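PDB 3TEF: Iron(III) ABC transporter, periplasmic iron-compound-binding protein from Vibrio cholerae, which probably binds iron-loaded catecholate siderophores in the periplasm and hands them to an ABC transporter for uptake. Local coordinates for residues F105-T117 and G173-F185. Sequence-based numbering, arbitrary orientation.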
ATOM      1  N   PHE A 105       6.443  -3.766   8.137  1.00 19.71           N
ATOM      2  CA  PHE A 105       6.610  -3.733   6.685  1.00 16.84           C
ATOM      3  C   PHE A 105       5.707  -2.622   6.182  1.00 19.11           C
ATOM      4  O   PHE A 105       4.475  -2.741   6.216  1.00 18.83           O
ATOM      5  CB  PHE A 105       6.201  -5.108   6.096  1.00 18.32           C
ATOM      6  CG  PHE A 105       6.391  -5.235   4.600  1.00 20.14           C
ATOM      7  CD1 PHE A 105       7.598  -5.688   4.071  1.00 18.66           C
ATOM      8  CD2 PHE A 105       5.343  -4.945   3.725  1.00 19.80           C
ATOM      9  CE1 PHE A 105       7.780  -5.818   2.704  1.00 19.10           C
ATOM     10  CE2 PHE A 105       5.525  -5.067   2.341  1.00 17.40           C
ATOM     11  CZ  PHE A 105       6.747  -5.506   1.839  1.00 20.58           C
ATOM     12  N   ALA A 106       6.305  -1.509   5.759  1.00 19.46           N
ATOM     13  CA  ALA A 106       5.497  -0.332   5.482  1.00 19.88           C
ATOM     14  C   ALA A 106       6.236   0.696   4.648  1.00 19.49           C
ATOM     15  O   ALA A 106       7.470   0.756   4.668  1.00 24.54           O
ATOM     16  CB  ALA A 106       5.039   0.313   6.823  1.00 20.83           C
ATOM     17  N   ALA A 107       5.467   1.519   3.943  1.00 20.59           N
ATOM     18  CA  ALA A 107       6.005   2.647   3.181  1.00 22.83           C
ATOM     19  C   ALA A 107       6.167   3.863   4.090  1.00 26.30           C
ATOM     20  O   ALA A 107       5.468   3.980   5.089  1.00 26.21           O
ATOM     21  CB  ALA A 107       5.077   2.995   2.066  1.00 22.40           C
ATOM     22  N   GLU A 108       7.064   4.774   3.714  1.00 23.10           N
ATOM     23  CA  GLU A 108       7.253   6.031   4.457  1.00 27.73           C
ATOM     24  C   GLU A 108       7.020   7.237   3.548  1.00 28.98           C
ATOM     25  O   GLU A 108       7.647   7.360   2.498  1.00 29.73           O
ATOM     26  CB  GLU A 108       8.654   6.098   5.056  1.00 29.23           C
ATOM     27  CG  GLU A 108       8.982   4.964   6.008  1.00 25.95           C
ATOM     28  CD  GLU A 108       8.036   4.921   7.183  1.00 29.81           C
ATOM     29  OE1 GLU A 108       7.589   6.004   7.619  1.00 35.01           O
ATOM     30  OE2 GLU A 108       7.718   3.809   7.646  1.00 28.11           O
ATOM     31  N   ALA A 109       6.113   8.118   3.950  1.00 28.34           N
ATOM     32  CA  ALA A 109       5.765   9.281   3.133  1.00 28.80           C
ATOM     33  C   ALA A 109       6.928  10.252   2.963  1.00 33.08           C
ATOM     34  O   ALA A 109       7.134  10.807   1.878  1.00 31.11           O
ATOM     35  CB  ALA A 109       4.540   9.998   3.716  1.00 31.02           C
ATOM     36  N   ASP A 110       7.699  10.467   4.028  1.00 29.67           N
ATOM     37  CA  ASP A 110       8.805  11.416   3.933  1.00 35.34           C
ATOM     38  C   ASP A 110       9.875  11.019   2.906  1.00 36.14           C
ATOM     39  O   ASP A 110      10.224  11.820   2.034  1.00 39.27           O
ATOM     40  CB  ASP A 110       9.389  11.776   5.318  1.00 36.02           C
ATOM     41  CG  ASP A 110      10.223  10.656   5.938  1.00 41.93           C
ATOM     42  OD1 ASP A 110       9.954   9.460   5.693  1.00 37.60           O
ATOM     43  OD2 ASP A 110      11.153  10.984   6.714  1.00 48.64           O
ATOM     44  N   GLN A 111      10.379   9.791   2.973  1.00 33.35           N
ATOM     45  CA  GLN A 111      11.383   9.370   1.987  1.00 36.56           C
ATOM     46  C   GLN A 111      10.753   8.994   0.645  1.00 34.31           C
ATOM     47  O   GLN A 111      11.428   8.965  -0.386  1.00 35.26           O
ATOM     48  CB  GLN A 111      12.270   8.244   2.526  1.00 37.10           C
ATOM     49  CG  GLN A 111      11.523   7.095   3.145  1.00 43.57           C
ATOM     50  CD  GLN A 111      12.458   6.081   3.783  1.00 45.57           C
ATOM     51  OE1 GLN A 111      12.298   5.721   4.954  1.00 47.96           O
ATOM     52  NE2 GLN A 111      13.444   5.622   3.018  1.00 44.93           N
ATOM     53  N   GLY A 112       9.451   8.728   0.659  1.00 28.09           N
ATOM     54  CA  GLY A 112       8.731   8.420  -0.565  1.00 26.10           C
ATOM     55  C   GLY A 112       8.402   6.945  -0.680  1.00 25.82           C
ATOM     56  O   GLY A 112       9.165   6.085  -0.236  1.00 21.95           O
ATOM     57  N   TYR A 113       7.265   6.658  -1.305  1.00 24.63           N
ATOM     58  CA  TYR A 113       6.795   5.279  -1.430  1.00 24.75           C
ATOM     59  C   TYR A 113       7.833   4.308  -2.013  1.00 21.32           C
ATOM     60  O   TYR A 113       8.115   3.262  -1.423  1.00 22.76           O
ATOM     61  CB  TYR A 113       5.515   5.211  -2.266  1.00 24.12           C
ATOM     62  CG  TYR A 113       5.051   3.787  -2.464  1.00 22.67           C
ATOM     63  CD1 TYR A 113       4.291   3.145  -1.482  1.00 21.59           C
ATOM     64  CD2 TYR A 113       5.385   3.075  -3.617  1.00 22.36           C
ATOM     65  CE1 TYR A 113       3.875   1.839  -1.644  1.00 21.49           C
ATOM     66  CE2 TYR A 113       4.970   1.760  -3.793  1.00 21.62           C
ATOM     67  CZ  TYR A 113       4.216   1.153  -2.797  1.00 20.44           C
ATOM     68  OH  TYR A 113       3.808  -0.142  -2.928  1.00 18.98           O
ATOM     69  N   TRP A 114       8.395   4.634  -3.171  1.00 22.70           N
ATOM     70  CA  TRP A 114       9.259   3.658  -3.844  1.00 23.58           C
ATOM     71  C   TRP A 114      10.613   3.451  -3.156  1.00 24.76           C
ATOM     72  O   TRP A 114      11.057   2.312  -2.981  1.00 24.45           O
ATOM     73  CB  TRP A 114       9.397   3.958  -5.350  1.00 24.05           C
ATOM     74  CG  TRP A 114      10.280   2.989  -6.113  1.00 26.58           C
ATOM     75  CD1 TRP A 114      11.291   3.318  -6.984  1.00 26.06           C
ATOM     76  CD2 TRP A 114      10.245   1.553  -6.071  1.00 25.29           C
ATOM     77  NE1 TRP A 114      11.880   2.182  -7.474  1.00 27.19           N
ATOM     78  CE2 TRP A 114      11.256   1.080  -6.935  1.00 27.75           C
ATOM     79  CE3 TRP A 114       9.455   0.614  -5.387  1.00 23.16           C
ATOM     80  CZ2 TRP A 114      11.501  -0.282  -7.145  1.00 25.85           C
ATOM     81  CZ3 TRP A 114       9.699  -0.744  -5.587  1.00 24.44           C
ATOM     82  CH2 TRP A 114      10.720  -1.178  -6.459  1.00 24.49           C
ATOM     83  N   GLU A 115      11.257   4.534  -2.730  1.00 26.48           N
ATOM     84  CA  GLU A 115      12.517   4.386  -2.003  1.00 24.79           C
ATOM     85  C   GLU A 115      12.308   3.558  -0.738  1.00 23.17           C
ATOM     86  O   GLU A 115      13.099   2.668  -0.442  1.00 23.38           O
ATOM     87  CB  GLU A 115      13.141   5.745  -1.663  1.00 31.08           C
ATOM     88  CG  GLU A 115      13.435   6.625  -2.872  1.00 41.26           C
ATOM     89  CD  GLU A 115      14.652   6.175  -3.658  1.00 48.01           C
ATOM     90  OE1 GLU A 115      15.138   5.047  -3.414  1.00 49.39           O
ATOM     91  OE2 GLU A 115      15.127   6.955  -4.518  1.00 50.32           O
ATOM     92  N   SER A 116      11.231   3.825  -0.005  1.00 20.68           N
ATOM     93  CA  SER A 116      10.990   3.074   1.220  1.00 23.97           C
ATOM     94  C   SER A 116      10.545   1.639   0.956  1.00 21.64           C
ATOM     95  O   SER A 116      10.954   0.727   1.666  1.00 18.88           O
ATOM     96  CB  SER A 116      10.016   3.804   2.167  1.00 24.72           C
ATOM     97  OG  SER A 116       8.728   3.925   1.597  1.00 23.29           O
ATOM     98  N   THR A 117       9.744   1.435  -0.087  1.00 20.15           N
ATOM     99  CA  THR A 117       9.287   0.097  -0.442  1.00 21.75           C
ATOM    100  C   THR A 117      10.461  -0.814  -0.844  1.00 22.56           C
ATOM    101  O   THR A 117      10.520  -1.974  -0.452  1.00 20.68           O
ATOM    102  CB  THR A 117       8.219   0.168  -1.549  1.00 21.33           C
ATOM    103  OG1 THR A 117       7.040   0.795  -1.025  1.00 20.32           O
ATOM    104  CG2 THR A 117       7.869  -1.238  -2.073  1.00 19.74           C
ATOM    105  N   GLY A 173      -1.728  14.648  -0.587  1.00 26.85           N
ATOM    106  CA  GLY A 173      -0.661  15.201  -1.408  1.00 30.26           C
ATOM    107  C   GLY A 173       0.643  14.423  -1.355  1.00 31.62           C
ATOM    108  O   GLY A 173       0.663  13.234  -1.016  1.00 26.97           O
ATOM    109  N   ALA A 174       1.746  15.107  -1.665  1.00 30.78           N
ATOM    110  CA  ALA A 174       3.044  14.454  -1.827  1.00 29.30           C
ATOM    111  C   ALA A 174       3.596  13.836  -0.544  1.00 29.88           C
ATOM    112  O   ALA A 174       4.367  12.876  -0.592  1.00 28.99           O
ATOM    113  CB  ALA A 174       4.056  15.429  -2.419  1.00 32.92           C
ATOM    114  N   ASN A 175       3.220  14.398   0.600  1.00 28.57           N
ATOM    115  CA  ASN A 175       3.742  13.924   1.873  1.00 31.65           C
ATOM    116  C   ASN A 175       2.724  13.088   2.628  1.00 31.45           C
ATOM    117  O   ASN A 175       2.556  13.207   3.840  1.00 38.15           O
ATOM    118  CB  ASN A 175       4.242  15.104   2.700  1.00 32.03           C
ATOM    119  CG  ASN A 175       5.401  15.824   2.024  1.00 41.13           C
ATOM    120  OD1 ASN A 175       6.356  15.191   1.574  1.00 43.99           O
ATOM    121  ND2 ASN A 175       5.307  17.146   1.924  1.00 42.57           N
ATOM    122  N   SER A 176       2.059  12.217   1.881  1.00 25.63           N
ATOM    123  CA  SER A 176       0.987  11.398   2.404  1.00 28.69           C
ATOM    124  C   SER A 176       1.251   9.939   2.058  1.00 25.28           C
ATOM    125  O   SER A 176       2.261   9.601   1.423  1.00 23.13           O
ATOM    126  CB  SER A 176      -0.337  11.814   1.763  1.00 26.38           C
ATOM    127  OG  SER A 176      -0.401  11.334   0.426  1.00 24.53           O
ATOM    128  N   ARG A 177       0.325   9.080   2.460  1.00 22.45           N
ATOM    129  CA  ARG A 177       0.419   7.673   2.126  1.00 24.71           C
ATOM    130  C   ARG A 177       0.432   7.477   0.610  1.00 23.55           C
ATOM    131  O   ARG A 177       0.834   6.423   0.134  1.00 23.98           O
ATOM    132  CB  ARG A 177      -0.751   6.909   2.739  1.00 25.10           C
ATOM    133  CG  ARG A 177      -2.119   7.389   2.260  1.00 21.94           C
ATOM    134  CD  ARG A 177      -3.221   6.827   3.155  1.00 24.09           C
ATOM    135  NE  ARG A 177      -3.258   5.367   3.109  1.00 23.37           N
ATOM    136  CZ  ARG A 177      -3.725   4.597   4.086  1.00 26.78           C
ATOM    137  NH1 ARG A 177      -4.190   5.141   5.212  1.00 27.60           N
ATOM    138  NH2 ARG A 177      -3.726   3.277   3.945  1.00 27.48           N
ATOM    139  N   PHE A 178      -0.021   8.480  -0.140  1.00 20.59           N
ATOM    140  CA  PHE A 178      -0.012   8.383  -1.608  1.00 22.69           C
ATOM    141  C   PHE A 178       1.139   9.182  -2.220  1.00 23.23           C
ATOM    142  O   PHE A 178       1.037   9.677  -3.339  1.00 24.16           O
ATOM    143  CB  PHE A 178      -1.359   8.810  -2.207  1.00 24.44           C
ATOM    144  CG  PHE A 178      -2.516   8.010  -1.699  1.00 23.81           C
ATOM    145  CD1 PHE A 178      -2.666   6.680  -2.061  1.00 25.30           C
ATOM    146  CD2 PHE A 178      -3.448   8.573  -0.836  1.00 23.18           C
ATOM    147  CE1 PHE A 178      -3.735   5.930  -1.573  1.00 26.39           C
ATOM    148  CE2 PHE A 178      -4.524   7.835  -0.359  1.00 26.67           C
ATOM    149  CZ  PHE A 178      -4.669   6.512  -0.730  1.00 27.55           C
ATOM    150  N   SER A 179       2.235   9.289  -1.476  1.00 24.69           N
ATOM    151  CA  SER A 179       3.420  10.007  -1.948  1.00 26.24           C
ATOM    152  C   SER A 179       3.897   9.527  -3.329  1.00 24.61           C
ATOM    153  O   SER A 179       4.433  10.312  -4.111  1.00 25.40           O
ATOM    154  CB  SER A 179       4.557   9.898  -0.928  1.00 22.99           C
ATOM    155  OG  SER A 179       5.070   8.579  -0.833  1.00 23.23           O
ATOM    156  N   SER A 180       3.682   8.246  -3.626  1.00 21.53           N
ATOM    157  CA  SER A 180       4.112   7.655  -4.897  1.00 23.41           C
ATOM    158  C   SER A 180       3.701   8.490  -6.108  1.00 26.54           C
ATOM    159  O   SER A 180       4.481   8.664  -7.054  1.00 25.49           O
ATOM    160  CB  SER A 180       3.523   6.257  -5.035  1.00 24.96           C
ATOM    161  OG  SER A 180       2.119   6.338  -4.895  1.00 24.09           O
ATOM    162  N   VAL A 181       2.472   8.996  -6.077  1.00 21.89           N
ATOM    163  CA  VAL A 181       1.919   9.768  -7.182  1.00 22.57           C
ATOM    164  C   VAL A 181       2.831  10.934  -7.567  1.00 24.80           C
ATOM    165  O   VAL A 181       3.033  11.210  -8.752  1.00 24.70           O
ATOM    166  CB  VAL A 181       0.522  10.321  -6.838  1.00 22.34           C
ATOM    167  CG1 VAL A 181       0.017  11.233  -7.947  1.00 24.58           C
ATOM    168  CG2 VAL A 181      -0.474   9.167  -6.615  1.00 21.24           C
ATOM    169  N   TYR A 182       3.379  11.599  -6.557  1.00 25.20           N
ATOM    170  CA  TYR A 182       4.115  12.843  -6.763  1.00 27.88           C
ATOM    171  C   TYR A 182       5.625  12.640  -6.752  1.00 30.82           C
ATOM    172  O   TYR A 182       6.338  13.173  -7.605  1.00 33.49           O
ATOM    173  CB  TYR A 182       3.680  13.867  -5.706  1.00 26.77           C
ATOM    174  CG  TYR A 182       2.187  14.066  -5.757  1.00 28.15           C
ATOM    175  CD1 TYR A 182       1.611  14.743  -6.819  1.00 24.89           C
ATOM    176  CD2 TYR A 182       1.344  13.515  -4.792  1.00 26.14           C
ATOM    177  CE1 TYR A 182       0.255  14.904  -6.917  1.00 28.54           C
ATOM    178  CE2 TYR A 182      -0.036  13.668  -4.887  1.00 26.65           C
ATOM    179  CZ  TYR A 182      -0.570  14.366  -5.952  1.00 27.92           C
ATOM    180  OH  TYR A 182      -1.930  14.546  -6.076  1.00 31.44           O
ATOM    181  N   LYS A 183       6.106  11.863  -5.790  1.00 27.89           N
ATOM    182  CA  LYS A 183       7.541  11.684  -5.592  1.00 29.15           C
ATOM    183  C   LYS A 183       8.160  10.634  -6.514  1.00 30.29           C
ATOM    184  O   LYS A 183       9.339  10.723  -6.868  1.00 32.03           O
ATOM    185  CB  LYS A 183       7.851  11.356  -4.129  1.00 32.49           C
ATOM    186  CG  LYS A 183       7.387  12.423  -3.151  1.00 28.52           C
ATOM    187  CD  LYS A 183       8.011  12.252  -1.771  1.00 33.40           C
ATOM    188  CE  LYS A 183       7.483  13.313  -0.811  1.00 32.24           C
ATOM    189  NZ  LYS A 183       8.159  13.253   0.517  1.00 36.73           N
ATOM    190  N   ASP A 184       7.369   9.642  -6.898  1.00 27.20           N
ATOM    191  CA  ASP A 184       7.883   8.533  -7.700  1.00 30.05           C
ATOM    192  C   ASP A 184       7.376   8.532  -9.122  1.00 30.52           C
ATOM    193  O   ASP A 184       8.121   8.220 -10.031  1.00 33.29           O
ATOM    194  CB  ASP A 184       7.556   7.195  -7.041  1.00 27.38           C
ATOM    195  CG  ASP A 184       8.101   7.099  -5.638  1.00 29.20           C
ATOM    196  OD1 ASP A 184       9.262   7.504  -5.416  1.00 33.23           O
ATOM    197  OD2 ASP A 184       7.367   6.633  -4.745  1.00 31.25           O
ATOM    198  N   PHE A 185       6.108   8.871  -9.313  1.00 27.09           N
ATOM    199  CA  PHE A 185       5.503   8.797 -10.631  1.00 28.84           C
ATOM    200  C   PHE A 185       5.581  10.126 -11.379  1.00 28.13           C
ATOM    201  O   PHE A 185       5.252  10.199 -12.566  1.00 34.44           O
ATOM    202  CB  PHE A 185       4.060   8.314 -10.512  1.00 27.99           C
ATOM    203  CG  PHE A 185       3.937   6.852 -10.178  1.00 27.86           C
ATOM    204  CD1 PHE A 185       4.603   5.895 -10.929  1.00 27.13           C
ATOM    205  CD2 PHE A 185       3.168   6.431  -9.102  1.00 25.25           C
ATOM    206  CE1 PHE A 185       4.489   4.544 -10.634  1.00 29.72           C
ATOM    207  CE2 PHE A 185       3.051   5.074  -8.793  1.00 28.63           C
ATOM    208  CZ  PHE A 185       3.703   4.129  -9.561  1.00 27.27           C
TER
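Lys183 and Asp184 reach across to 105-117, the lysine serving carbonyls and the aspartate an amide. The lysine chain, extended beyond CG, runs past Gly112 with CD 4.1 Å from its CA, bringing NZ to donate to Ala109 O (3.0 Å) and to Asp110 O (2.9 Å), the latter from above the carbonyl plane. NZ also donates to Asn175 OD1, nearly in line with that C=O, so three hydrogen bonds grip it; a long, flexible cation suits this task.

Gly112 is the N-cap of helix 113-128, whose first amides need acceptors. Ser179 OG takes Tyr113 N at 3.0 Å, a bent bond of 130°. Asp184 OD2 takes Trp114 N more directly, at 2.7 Å and 152°, from above the carboxylate plane. A carboxylate fits this helix start, where the dipole would favour negative charge. Glycine suits the N-cap because, at its positive phi, a side chain would jam against Gln111 O, and would also point toward Lys183 and Asp184.

Ala109 CB lies on Ser176 O (3.3 Å), and Ser180 CB against Tyr113 CB (3.6 Å). Trp114 NE1 is hydrogen-bonded to Asp142 OD1, and Tyr113 OH to Thr270 OG1.

The axes of 113-117 and 180-184 cross at -86°, 9.6 Å apart, and helix 267-279 touches both Tyr113 and Ser180. The contact joins segments leaving strand 102-104 (parallel sheet) and strand 168-172 (mixed sheet), bridging the two lobes of a periplasmic binding protein.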